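Local coordinates for uncharacterized protein (Staphylococcus aureus subsp. aureus Mu50, PDB 4QPV) that is of unknown function, a member of the DUF1672 family built on a unique fold of kinked-helix-beta-beta-beta repeats, at residues F32-E37 / G78-V83; D49-R54 / T70-S75; E56-D61 / I96-S101; S25-Q30 / M163-S168. All blocks are in the same frame, centred on the assembly; numbering follows the deposited sequence.

Interaction 1 of 4, residues F32-E37 / G78-V83; sequences FQPPAE and GVEVFV
An offset edge-to-face (T-shaped) aromatic pair joins the loop ahead of helix 38-46 to the middle strand, 78-87, of a three-stranded antiparallel meander. Phe32 presents its edge to the face of Phe82. The ring centroids lie 5.4 Å apart and the planes stand at 82°. Contact is made by the far end of the Phe32 ring, with CZ of Phe32 3.5 Å from CZ of Phe82 and CE2 of Phe32 3.6 Å from that same CZ of Phe82. The two side chains reach for each other from opposite directions. Phe32 does so with CG swung anti to its backbone N (chi1 173°), which carries the ring from the loop toward the strand. Pro34 backs one face of the Phe32 ring, its CD 4.0 Å above the plane and offset toward the rim. Further along, CG of Pro34 comes within 4.2 Å of OE1 of Glu80, a loose contact. The Glu80 carboxylate is hydrogen-bonded to OG of Ser75 through OE1 and to OG of Ser95 through OE2. The loop meets this strand chiefly through carbon surfaces, and the slightly positive C-H edge of Phe32 probably favours the pi face of Phe82, while the carboxylate is satisfied within the sheet.

Interaction 2 of 4, residues D49-R54 / T70-S75; sequences DKIAKR and TNVVGS
Ile51 and Val72 meet where helix 48-63 packs on the antiparallel meander of strands 67-75, 78-87 and 90-98, against its edge strand 67-75. Val72 points at the helix, and its CB divides into two methyls with different tasks. CG1, the branch anti to the backbone N (chi1 173°), enters the angle of the branched isoleucine. It lies 3.6 Å from CG2 of Ile51, with CB and CD1 of Ile51 slightly farther off. One methyl thus touches both arms of the isoleucine and the carbon at which they part, with the two side chains running aslant to one another. The other methyl, CG2, turns to the next residue of the helix and stands 4.3 Å from CB of Ala52, a looser approach. At this point the backbones are close: CA of Ala52 and CA of Val72 are 6.8 Å apart. Beyond this pair, Ile51 also packs on Val79 and Val81 of the middle strand and on Phe43 of helix 38-46, so its side chain is shared between the sheet and the neighbouring helix. Just before Val72 the edge strand carries a classic beta bulge, Thr70 and Asn71 both facing Phe82. On the helix side, the nearest backbone atom to CG2 of Val72 is the amide N of Ala52, at 4.2 Å.

Interaction 3 of 4, residues E56-D61 / I96-S101; sequences EQFFMD and IPFDKS
The two branches of Ile96, in one of its two modelled conformers, reach two phenylalanines of helix 48-63, one over a ring face and the other at a ring edge. Over Phe58 the isoleucine makes a CH-pi contact: CD1 of Ile96 stands 3.9 Å from the centroid of the Phe58 ring, 24° off the ring normal, and is displaced toward the rim. The displacement favours the far end of the ring, where CD1 of Ile96 comes to 3.6 Å from CZ of Phe58. Behind the methyl, CG1 of Ile96 follows at 4.1 Å from CD1 of Phe58, so the whole ethyl arm lies against that ring. The other branch serves the second phenylalanine. CG2 of Ile96 meets the edge of the Phe59 ring near its plane, 3.9 Å from CE1 of Phe59. With CG1 anti to the backbone N (chi1 -177°), the isoleucine sends its ethyl arm to Phe58 and leaves CG2 to Phe59. Phe98, two residues along the strand, closes on Phe58 less tightly: CZ at the edge of its ring is 4.2 Å from CB of Phe58. Helix 116-133 contributes Leu121 to both helix phenylalanines, Met118 to Phe58 and Val125 to Phe59, adding to the apolar cluster. The short axes of helix and strand approach to 10.4 Å and their directions differ by 120°. Such a separation, filled by interlocking aliphatic and aromatic side chains, is characteristic of a helix packed across one face of a beta sheet, here the antiparallel meander of strands 67-75, 78-87 and 90-98.

Interaction 4 of 4, residues S25-Q30 / M163-S168; sequences SKYVGQ and MKTQNS
With CG of Tyr27 anti to its backbone N (chi1 178°) and chi1 of Thr165 at 76°, the tyrosine hydroxyl and the threonine methyl come together. The latter torsion turns OG1 back toward its own helix and leaves the methyl to face the loop. CG2 of Thr165 is thereby 3.7 Å from OH of Tyr27 and 3.8 Å from CA of Gly29. This contact joins the loop following strand 21-23 to the last turn of helix 159-165. Gly29, at a positive phi of 99°, sets its bare CA against that methyl. The loop folds over itself as well, with the amide N of Gly29 3.4 Å above the centre of the Tyr27 ring, and N of Val28 hydrogen-bonded to OE1 of Gln30 at 2.8 Å in the carbonyl plane. At the outer margin the extended Lys164 chain passes Val28, CD of Lys164 lying 4.0 Å from O of Val28. The hydroxyls are satisfied elsewhere: Tyr27 OH bonds to O of Thr271, and Thr165 OG1 to O of Ala161, while also accepting NE2 of Gln166 at 3.0 Å. What remains between loop and helix end is chiefly van der Waals contact around one methyl, beside polar groups committed to other partners.

Overall arrangement
Interactions 1, 2 and 3 gather on the antiparallel sheet 67-75, 78-87, 90-98, their centres about 9 to 13 Å apart. Interactions 2 and 3 share helix 48-63, which packs on the sheet at both its edge strands; interaction 1 brings the loop before helix 38-46 to the middle strand. Interaction 4 lies about 13 Å from interaction 1 and about 21 Å from interaction 3, centre to centre. Along the chain it encloses the other three; interaction 2 is nested within interaction 1, and interaction 3 crosses both. Phe32 touches Thr165, and Thr70 and Asn71 bond to backbone carbonyls of Met163 and Lys164, so helix 159-165 is tied to this sheet and to the loop before helix 38-46.

Interaction 1 of 4, residues F32-E37 / G78-V83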
loop_
_atom_site.group_PDB
_atom_site.type_symbol
_atom_site.label_atom_id
_atom_site.label_comp_id
_atom_site.label_asym_id
_atom_site.label_seq_id
_atom_site.Cartn_x
_atom_site.Cartn_y
_atom_site.Cartn_z
ATOM N N PHE A 32 -5.517 16.418 -0.453
ATOM C CA PHE A 32 -4.277 15.666 -0.680
ATOM C C PHE A 32 -3.451 16.324 -1.763
ATOM O O PHE A 32 -3.941 16.565 -2.879
ATOM C CB PHE A 32 -4.548 14.192 -1.039
ATOM C CG PHE A 32 -3.305 13.413 -1.439
ATOM C CD1 PHE A 32 -2.273 13.204 -0.533
ATOM C CD2 PHE A 32 -3.172 12.896 -2.725
ATOM C CE1 PHE A 32 -1.139 12.460 -0.893
ATOM C CE2 PHE A 32 -2.048 12.160 -3.087
ATOM C CZ PHE A 32 -1.024 11.956 -2.174
ATOM N N GLN A 33 -2.208 16.672 -1.426
ATOM C CA GLN A 33 -1.329 17.329 -2.393
ATOM C C GLN A 33 0.144 17.096 -2.089
ATOM O O GLN A 33 0.686 17.775 -1.218
ATOM C CB GLN A 33 -1.597 18.863 -2.439
ATOM C CG GLN A 33 -0.804 19.642 -3.515
ATOM C CD GLN A 33 -0.955 19.017 -4.889
ATOM O OE1 GLN A 33 -0.051 18.351 -5.408
ATOM N NE2 GLN A 33 -2.131 19.130 -5.454
ATOM N N PRO A 34 0.839 16.227 -2.853
ATOM C CA PRO A 34 2.299 16.115 -2.691
ATOM C C PRO A 34 3.004 17.451 -3.007
ATOM O O PRO A 34 2.434 18.295 -3.719
ATOM C CB PRO A 34 2.677 15.023 -3.713
ATOM C CG PRO A 34 1.411 14.220 -3.898
ATOM C CD PRO A 34 0.362 15.303 -3.907
ATOM N N PRO A 35 4.235 17.701 -2.480
ATOM C CA PRO A 35 4.934 18.960 -2.820
ATOM C C PRO A 35 4.943 19.172 -4.345
ATOM O O PRO A 35 5.315 18.250 -5.078
ATOM C CB PRO A 35 6.336 18.737 -2.250
ATOM C CG PRO A 35 6.150 17.757 -1.139
ATOM C CD PRO A 35 5.073 16.830 -1.625
ATOM N N ALA A 36 4.433 20.338 -4.818
ATOM C CA ALA A 36 4.304 20.625 -6.259
ATOM C C ALA A 36 4.105 22.106 -6.603
ATOM O O ALA A 36 3.633 22.881 -5.770
ATOM C CB ALA A 36 3.106 19.846 -6.812
ATOM N N GLU A 37 4.435 22.469 -7.874
ATOM C CA GLU A 37 4.247 23.819 -8.400
ATOM C C GLU A 37 2.800 24.024 -8.780
ATOM O O GLU A 37 2.142 23.059 -9.164
ATOM C CB GLU A 37 5.154 24.061 -9.620
ATOM C CG GLU A 37 6.567 24.453 -9.242
ATOM C CD GLU A 37 6.665 25.710 -8.398
ATOM O OE1 GLU A 37 6.771 26.813 -8.980
ATOM O OE2 GLU A 37 6.637 25.592 -7.153
ATOM N N GLY A 78 6.424 18.193 -12.232
ATOM C CA GLY A 78 5.699 17.268 -13.093
ATOM C C GLY A 78 4.397 16.787 -12.490
ATOM O O GLY A 78 3.684 17.531 -11.808
ATOM N N VAL A 79 4.064 15.540 -12.765
ATOM C CA VAL A 79 2.815 14.945 -12.297
ATOM C C VAL A 79 3.109 13.578 -11.687
ATOM O O VAL A 79 4.234 13.065 -11.786
ATOM C CB VAL A 79 1.753 14.846 -13.430
ATOM C CG1 VAL A 79 1.389 16.234 -13.970
ATOM C CG2 VAL A 79 2.226 13.921 -14.566
ATOM N N GLU A 80 2.098 13.006 -11.063
ATOM C CA GLU A 80 2.178 11.688 -10.434
ATOM C C GLU A 80 0.834 10.985 -10.563
ATOM O O GLU A 80 -0.206 11.609 -10.351
ATOM C CB GLU A 80 2.593 11.820 -8.973
ATOM C CG GLU A 80 2.840 10.488 -8.271
ATOM C CD GLU A 80 3.472 10.676 -6.909
ATOM O OE1 GLU A 80 3.708 11.842 -6.510
ATOM O OE2 GLU A 80 3.742 9.655 -6.242
ATOM N N VAL A 81 0.865 9.693 -10.928
ATOM C CA VAL A 81 -0.335 8.867 -11.108
ATOM C C VAL A 81 -0.361 7.784 -10.054
ATOM O O VAL A 81 0.581 6.993 -9.984
ATOM C CB VAL A 81 -0.441 8.210 -12.517
ATOM C CG1 VAL A 81 -1.827 7.606 -12.747
ATOM C CG2 VAL A 81 -0.081 9.176 -13.622
ATOM N N PHE A 82 -1.440 7.723 -9.279
ATOM C CA PHE A 82 -1.676 6.687 -8.274
ATOM C C PHE A 82 -2.500 5.641 -9.007
ATOM O O PHE A 82 -3.390 6.018 -9.780
ATOM C CB PHE A 82 -2.419 7.272 -7.071
ATOM C CG PHE A 82 -1.534 8.109 -6.183
ATOM C CD1 PHE A 82 -1.107 9.378 -6.590
ATOM C CD2 PHE A 82 -1.125 7.638 -4.941
ATOM C CE1 PHE A 82 -0.265 10.140 -5.777
ATOM C CE2 PHE A 82 -0.282 8.404 -4.128
ATOM C CZ PHE A 82 0.136 9.647 -4.548
ATOM N N VAL A 83 -2.176 4.359 -8.821
ATOM C CA VAL A 83 -2.867 3.271 -9.499
ATOM C C VAL A 83 -3.282 2.186 -8.493
ATOM O O VAL A 83 -2.647 2.023 -7.457
ATOM C CB VAL A 83 -2.032 2.649 -10.663
ATOM C CG1 VAL A 83 -1.662 3.687 -11.736
ATOM C CG2 VAL A 83 -0.777 1.917 -10.142
#

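Interaction 2 of 4, residues D49-R54 / T70-S75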
loop_
_atom_site.group_PDB
_atom_site.type_symbol
_atom_site.label_atom_id
_atom_site.label_comp_id
_atom_site.label_asym_id
_atom_site.label_seq_id
_atom_site.Cartn_x
_atom_site.Cartn_y
_atom_site.Cartn_z
ATOM N N ASP A 49 -6.907 12.472 -18.233
ATOM C CA ASP A 49 -7.114 11.232 -18.999
ATOM C C ASP A 49 -5.830 10.710 -19.671
ATOM O O ASP A 49 -5.553 9.512 -19.618
ATOM C CB ASP A 49 -8.217 11.410 -20.054
ATOM C CG ASP A 49 -9.603 11.651 -19.462
ATOM O OD1 ASP A 49 -9.780 11.424 -18.242
ATOM O OD2 ASP A 49 -10.495 12.093 -20.207
ATOM N N LYS A 50 -5.066 11.591 -20.298
ATOM C CA LYS A 50 -3.831 11.180 -20.968
ATOM C C LYS A 50 -2.830 10.667 -19.943
ATOM O O LYS A 50 -2.207 9.635 -20.163
ATOM C CB LYS A 50 -3.219 12.370 -21.748
ATOM C CG LYS A 50 -1.867 12.080 -22.434
ATOM C CD LYS A 50 -2.018 11.057 -23.568
ATOM C CE LYS A 50 -0.843 11.111 -24.511
ATOM N NZ LYS A 50 -1.148 10.423 -25.794
ATOM N N ILE A 51 -2.698 11.377 -18.812
ATOM C CA ILE A 51 -1.715 10.993 -17.787
ATOM C C ILE A 51 -2.119 9.636 -17.189
ATOM O O ILE A 51 -1.257 8.761 -17.017
ATOM C CB ILE A 51 -1.520 12.108 -16.716
ATOM C CG1 ILE A 51 -0.890 13.385 -17.328
ATOM C CG2 ILE A 51 -0.673 11.596 -15.540
ATOM C CD1 ILE A 51 -1.147 14.705 -16.455
ATOM N N ALA A 52 -3.426 9.450 -16.922
ATOM C CA ALA A 52 -3.962 8.181 -16.403
ATOM C C ALA A 52 -3.646 7.030 -17.368
ATOM O O ALA A 52 -3.145 5.990 -16.940
ATOM C CB ALA A 52 -5.465 8.294 -16.185
ATOM N N LYS A 53 -3.868 7.254 -18.683
ATOM C CA LYS A 53 -3.601 6.265 -19.731
ATOM C C LYS A 53 -2.107 5.904 -19.763
ATOM O O LYS A 53 -1.773 4.715 -19.848
ATOM C CB LYS A 53 -4.064 6.814 -21.114
ATOM C CG LYS A 53 -3.764 5.875 -22.281
ATOM C CD LYS A 53 -4.458 6.277 -23.583
ATOM C CE LYS A 53 -3.844 7.467 -24.276
ATOM N NZ LYS A 53 -4.409 7.640 -25.642
ATOM N N ARG A 54 -1.220 6.925 -19.702
ATOM C CA ARG A 54 0.242 6.699 -19.710
ATOM C C ARG A 54 0.697 5.960 -18.433
ATOM O O ARG A 54 1.569 5.089 -18.509
ATOM C CB ARG A 54 1.026 8.014 -19.899
ATOM C CG ARG A 54 0.803 8.670 -21.286
ATOM C CD ARG A 54 1.531 7.906 -22.386
ATOM N NE ARG A 54 2.873 8.441 -22.620
ATOM C CZ ARG A 54 3.847 7.791 -23.252
ATOM N NH1 ARG A 54 3.668 6.540 -23.657
ATOM N NH2 ARG A 54 5.006 8.385 -23.480
ATOM N N THR A 70 -6.188 5.898 -10.063
ATOM C CA THR A 70 -7.131 6.331 -9.025
ATOM C C THR A 70 -6.993 7.820 -8.749
ATOM O O THR A 70 -7.895 8.419 -8.176
ATOM C CB THR A 70 -6.892 5.561 -7.720
ATOM O OG1 THR A 70 -5.572 5.865 -7.275
ATOM C CG2 THR A 70 -7.088 4.063 -7.876
ATOM N N ASN A 71 -5.836 8.399 -9.081
ATOM C CA ASN A 71 -5.593 9.809 -8.815
ATOM C C ASN A 71 -4.481 10.331 -9.660
ATOM O O ASN A 71 -3.476 9.651 -9.845
ATOM C CB ASN A 71 -5.272 10.059 -7.313
ATOM C CG ASN A 71 -5.531 11.481 -6.853
ATOM O OD1 ASN A 71 -6.055 12.318 -7.597
ATOM N ND2 ASN A 71 -5.213 11.773 -5.596
ATOM N N VAL A 72 -4.658 11.552 -10.181
ATOM C CA VAL A 72 -3.618 12.204 -10.971
ATOM C C VAL A 72 -3.354 13.538 -10.323
ATOM O O VAL A 72 -4.280 14.355 -10.193
ATOM C CB VAL A 72 -3.987 12.331 -12.473
ATOM C CG1 VAL A 72 -2.941 13.161 -13.215
ATOM C CG2 VAL A 72 -4.143 10.952 -13.120
ATOM N N VAL A 73 -2.102 13.772 -9.901
ATOM C CA VAL A 73 -1.795 15.016 -9.188
ATOM C C VAL A 73 -0.546 15.695 -9.708
ATOM O O VAL A 73 0.277 15.055 -10.355
ATOM C CB VAL A 73 -1.636 14.753 -7.648
ATOM C CG1 VAL A 73 -2.938 14.255 -7.012
ATOM C CG2 VAL A 73 -0.460 13.809 -7.330
ATOM N N GLY A 74 -0.394 16.978 -9.364
ATOM C CA GLY A 74 0.844 17.713 -9.592
ATOM C C GLY A 74 1.853 17.159 -8.586
ATOM O O GLY A 74 1.476 16.821 -7.459
ATOM N N SER A 75 3.126 16.996 -8.985
ATOM C CA SER A 75 4.187 16.490 -8.102
ATOM C C SER A 75 5.511 17.057 -8.594
ATOM O O SER A 75 5.901 16.784 -9.733
ATOM C CB SER A 75 4.193 14.961 -8.086
ATOM O OG SER A 75 5.112 14.469 -7.127
#

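Interaction 3 of 4, residues E56-D61 / I96-S101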
loop_
_atom_site.group_PDB
_atom_site.type_symbol
_atom_site.label_atom_id
_atom_site.label_comp_id
_atom_site.label_asym_id
_atom_site.label_seq_id
_atom_site.Cartn_x
_atom_site.Cartn_y
_atom_site.Cartn_z
ATOM N N GLU A 56 -1.149 3.836 -16.633
ATOM C CA GLU A 56 -1.597 2.447 -16.818
ATOM C C GLU A 56 -0.655 1.721 -17.789
ATOM O O GLU A 56 -0.219 0.594 -17.512
ATOM C CB GLU A 56 -3.056 2.428 -17.309
ATOM C CG GLU A 56 -4.018 2.860 -16.198
ATOM C CD GLU A 56 -5.388 3.342 -16.648
ATOM O OE1 GLU A 56 -5.686 3.285 -17.866
ATOM O OE2 GLU A 56 -6.161 3.800 -15.777
ATOM N N GLN A 57 -0.272 2.403 -18.891
ATOM C CA GLN A 57 0.656 1.831 -19.869
ATOM C C GLN A 57 1.985 1.471 -19.199
ATOM O O GLN A 57 2.549 0.423 -19.517
ATOM C CB GLN A 57 0.906 2.814 -21.031
ATOM C CG GLN A 57 1.843 2.267 -22.129
ATOM C CD GLN A 57 2.204 3.322 -23.144
ATOM O OE1 GLN A 57 1.829 4.492 -23.018
ATOM N NE2 GLN A 57 2.901 2.931 -24.209
ATOM N N PHE A 58 2.511 2.369 -18.328
ATOM C CA PHE A 58 3.782 2.129 -17.639
ATOM C C PHE A 58 3.767 0.779 -16.883
ATOM O O PHE A 58 4.723 0.003 -16.985
ATOM C CB PHE A 58 4.102 3.270 -16.657
ATOM C CG PHE A 58 5.441 3.120 -15.965
ATOM C CD1 PHE A 58 5.556 2.389 -14.784
ATOM C CD2 PHE A 58 6.578 3.749 -16.466
ATOM C CE1 PHE A 58 6.800 2.242 -14.148
ATOM C CE2 PHE A 58 7.817 3.605 -15.833
ATOM C CZ PHE A 58 7.922 2.853 -14.677
ATOM N N PHE A 59 2.707 0.518 -16.132
ATOM C CA PHE A 59 2.597 -0.708 -15.331
ATOM C C PHE A 59 2.435 -1.932 -16.210
ATOM O O PHE A 59 2.940 -2.997 -15.843
ATOM C CB PHE A 59 1.464 -0.598 -14.307
ATOM C CG PHE A 59 1.899 0.176 -13.088
ATOM C CD1 PHE A 59 1.855 1.568 -13.077
ATOM C CD2 PHE A 59 2.430 -0.482 -11.977
ATOM C CE1 PHE A 59 2.313 2.291 -11.963
ATOM C CE2 PHE A 59 2.916 0.240 -10.883
ATOM C CZ PHE A 59 2.855 1.619 -10.884
HETATM N N MSE A 60 1.784 -1.789 -17.390
HETATM C CA MSE A 60 1.656 -2.920 -18.308
HETATM C C MSE A 60 3.027 -3.210 -18.945
HETATM O O MSE A 60 3.466 -4.354 -18.925
HETATM C CB MSE A 60 0.568 -2.685 -19.379
HETATM C CG MSE A 60 0.373 -3.890 -20.334
HETATM SE SE MSE A 60 -0.074 -5.593 -19.432
HETATM C CE MSE A 60 -1.927 -5.213 -19.019
ATOM N N ASP A 61 3.709 -2.169 -19.487
ATOM C CA ASP A 61 5.019 -2.316 -20.128
ATOM C C ASP A 61 6.089 -2.909 -19.194
ATOM O O ASP A 61 6.846 -3.792 -19.607
ATOM C CB ASP A 61 5.517 -0.956 -20.641
ATOM C CG ASP A 61 4.763 -0.412 -21.846
ATOM O OD1 ASP A 61 4.038 -1.199 -22.507
ATOM O OD2 ASP A 61 4.879 0.795 -22.116
ATOM N N ILE A 96 3.517 6.505 -9.726
ATOM C CA ILE A 96 4.648 6.737 -10.607
ATOM C C ILE A 96 4.726 8.228 -10.946
ATOM O O ILE A 96 3.703 8.783 -11.365
ATOM C CB ILE A 96 4.578 5.839 -11.889
ATOM C CG1 ILE A 96 5.803 6.024 -12.810
ATOM C CG2 ILE A 96 3.260 5.986 -12.671
ATOM C CD1 ILE A 96 7.109 5.421 -12.300
ATOM N N PRO A 97 5.898 8.888 -10.812
ATOM C CA PRO A 97 5.968 10.295 -11.238
ATOM C C PRO A 97 6.258 10.376 -12.731
ATOM O O PRO A 97 6.887 9.471 -13.300
ATOM C CB PRO A 97 7.119 10.846 -10.397
ATOM C CG PRO A 97 8.046 9.676 -10.229
ATOM C CD PRO A 97 7.218 8.418 -10.311
ATOM N N PHE A 98 5.835 11.472 -13.373
ATOM C CA PHE A 98 6.157 11.729 -14.773
ATOM C C PHE A 98 6.506 13.176 -14.992
ATOM O O PHE A 98 5.973 14.035 -14.293
ATOM C CB PHE A 98 4.943 11.423 -15.676
ATOM C CG PHE A 98 4.515 9.996 -15.865
ATOM C CD1 PHE A 98 5.415 9.040 -16.334
ATOM C CD2 PHE A 98 3.179 9.636 -15.741
ATOM C CE1 PHE A 98 4.998 7.727 -16.581
ATOM C CE2 PHE A 98 2.755 8.345 -16.054
ATOM C CZ PHE A 98 3.667 7.402 -16.485
ATOM N N ASP A 99 7.294 13.467 -16.035
ATOM C CA ASP A 99 7.505 14.854 -16.464
ATOM C C ASP A 99 6.266 15.253 -17.266
ATOM O O ASP A 99 5.542 14.372 -17.730
ATOM C CB ASP A 99 8.777 14.989 -17.332
ATOM C CG ASP A 99 10.072 14.692 -16.603
ATOM O OD1 ASP A 99 10.135 14.932 -15.372
ATOM O OD2 ASP A 99 11.022 14.224 -17.259
ATOM N N LYS A 100 6.021 16.548 -17.448
ATOM C CA LYS A 100 4.893 17.032 -18.265
ATOM C C LYS A 100 4.986 16.479 -19.693
ATOM O O LYS A 100 3.959 16.286 -20.334
ATOM C CB LYS A 100 4.882 18.572 -18.293
ATOM C CG LYS A 100 4.470 19.224 -16.975
ATOM C CD LYS A 100 4.911 20.682 -16.965
ATOM C CE LYS A 100 3.744 21.628 -16.936
ATOM N NZ LYS A 100 4.102 22.980 -17.451
ATOM N N SER A 101 6.218 16.172 -20.173
ATOM C CA SER A 101 6.460 15.620 -21.517
ATOM C C SER A 101 5.819 14.228 -21.724
ATOM O O SER A 101 5.801 13.743 -22.853
ATOM C CB SER A 101 7.954 15.548 -21.811
ATOM O OG SER A 101 8.574 14.611 -20.949
#

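Interaction 4 of 4, residues S25-Q30 / M163-S168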
loop_
_atom_site.group_PDB
_atom_site.type_symbol
_atom_site.label_atom_id
_atom_site.label_comp_id
_atom_site.label_asym_id
_atom_site.label_seq_id
_atom_site.Cartn_x
_atom_site.Cartn_y
_atom_site.Cartn_z
ATOM N N SER A 25 -11.927 8.989 10.089
ATOM C CA SER A 25 -13.199 8.379 9.660
ATOM C C SER A 25 -13.938 9.227 8.602
ATOM O O SER A 25 -14.769 8.701 7.865
ATOM C CB SER A 25 -14.103 8.168 10.873
ATOM O OG SER A 25 -14.436 9.422 11.442
ATOM N N LYS A 26 -13.644 10.519 8.523
ATOM C CA LYS A 26 -14.299 11.405 7.580
ATOM C C LYS A 26 -13.356 11.833 6.430
ATOM O O LYS A 26 -13.791 12.508 5.490
ATOM C CB LYS A 26 -14.861 12.625 8.329
ATOM C CG LYS A 26 -16.002 12.232 9.273
ATOM C CD LYS A 26 -16.331 13.278 10.312
ATOM C CE LYS A 26 -17.270 12.701 11.353
ATOM N NZ LYS A 26 -17.530 13.654 12.462
ATOM N N TYR A 27 -12.076 11.457 6.504
ATOM C CA TYR A 27 -11.141 11.851 5.461
ATOM C C TYR A 27 -11.240 10.917 4.232
ATOM O O TYR A 27 -11.074 9.704 4.357
ATOM C CB TYR A 27 -9.727 11.865 6.024
ATOM C CG TYR A 27 -8.673 12.213 4.994
ATOM C CD1 TYR A 27 -8.569 13.504 4.484
ATOM C CD2 TYR A 27 -7.735 11.266 4.583
ATOM C CE1 TYR A 27 -7.585 13.838 3.558
ATOM C CE2 TYR A 27 -6.723 11.598 3.680
ATOM C CZ TYR A 27 -6.639 12.889 3.191
ATOM O OH TYR A 27 -5.642 13.235 2.318
ATOM N N VAL A 28 -11.526 11.500 3.060
ATOM C CA VAL A 28 -11.642 10.753 1.805
ATOM C C VAL A 28 -10.591 11.254 0.772
ATOM O O VAL A 28 -10.709 10.962 -0.416
ATOM C CB VAL A 28 -13.100 10.745 1.232
ATOM C CG1 VAL A 28 -14.057 10.006 2.179
ATOM C CG2 VAL A 28 -13.612 12.159 0.902
ATOM N N GLY A 29 -9.557 11.956 1.243
ATOM C CA GLY A 29 -8.499 12.460 0.367
ATOM C C GLY A 29 -8.633 13.916 -0.035
ATOM O O GLY A 29 -7.843 14.404 -0.855
ATOM N N GLN A 30 -9.622 14.645 0.541
ATOM C CA GLN A 30 -9.802 16.063 0.175
ATOM C C GLN A 30 -8.577 16.865 0.667
ATOM O O GLN A 30 -8.101 16.649 1.777
ATOM C CB GLN A 30 -11.143 16.646 0.702
ATOM C CG GLN A 30 -11.332 16.606 2.217
ATOM C CD GLN A 30 -12.009 15.335 2.705
ATOM O OE1 GLN A 30 -11.469 14.230 2.619
ATOM N NE2 GLN A 30 -13.187 15.480 3.289
HETATM N N MSE A 163 -7.355 4.626 -1.587
HETATM C CA MSE A 163 -7.325 4.545 -3.055
HETATM C C MSE A 163 -6.685 5.789 -3.672
HETATM O O MSE A 163 -5.871 5.656 -4.598
HETATM C CB MSE A 163 -8.738 4.332 -3.624
HETATM C CG MSE A 163 -9.261 2.918 -3.400
HETATM SE SE MSE A 163 -8.123 1.498 -4.172
HETATM C CE MSE A 163 -8.015 0.459 -2.603
ATOM N N LYS A 164 -6.979 6.965 -3.145
ATOM C CA LYS A 164 -6.457 8.210 -3.713
ATOM C C LYS A 164 -5.139 8.724 -3.156
ATOM O O LYS A 164 -4.523 9.578 -3.815
ATOM C CB LYS A 164 -7.521 9.294 -3.529
ATOM C CG LYS A 164 -8.768 8.994 -4.353
ATOM C CD LYS A 164 -9.845 10.035 -4.227
ATOM C CE LYS A 164 -11.072 9.573 -4.991
ATOM N NZ LYS A 164 -11.859 10.717 -5.525
ATOM N N THR A 165 -4.726 8.293 -1.936
ATOM C CA THR A 165 -3.565 8.950 -1.324
ATOM C C THR A 165 -2.408 8.037 -0.934
ATOM O O THR A 165 -1.379 8.548 -0.479
ATOM C CB THR A 165 -4.013 9.754 -0.075
ATOM O OG1 THR A 165 -4.277 8.887 1.041
ATOM C CG2 THR A 165 -5.218 10.667 -0.339
ATOM N N GLN A 166 -2.575 6.715 -1.043
ATOM C CA GLN A 166 -1.541 5.774 -0.587
ATOM C C GLN A 166 -0.965 5.002 -1.761
ATOM O O GLN A 166 -1.660 4.794 -2.765
ATOM C CB GLN A 166 -2.118 4.825 0.490
ATOM C CG GLN A 166 -2.780 5.582 1.689
ATOM C CD GLN A 166 -1.789 6.389 2.516
ATOM O OE1 GLN A 166 -0.750 5.892 2.969
ATOM N NE2 GLN A 166 -2.094 7.660 2.740
ATOM N N ASN A 167 0.317 4.600 -1.640
ATOM C CA ASN A 167 1.060 4.005 -2.756
ATOM C C ASN A 167 2.178 3.067 -2.287
ATOM O O ASN A 167 3.225 2.990 -2.941
ATOM C CB ASN A 167 1.688 5.192 -3.568
ATOM C CG ASN A 167 2.658 6.057 -2.773
ATOM O OD1 ASN A 167 2.929 5.830 -1.583
ATOM N ND2 ASN A 167 3.216 7.067 -3.412
ATOM N N SER A 168 1.984 2.373 -1.155
ATOM C CA SER A 168 3.069 1.546 -0.604
ATOM C C SER A 168 3.028 0.081 -1.041
ATOM O O SER A 168 3.967 -0.675 -0.761
ATOM C CB SER A 168 3.026 1.590 0.918
ATOM O OG SER A 168 1.770 1.120 1.387
#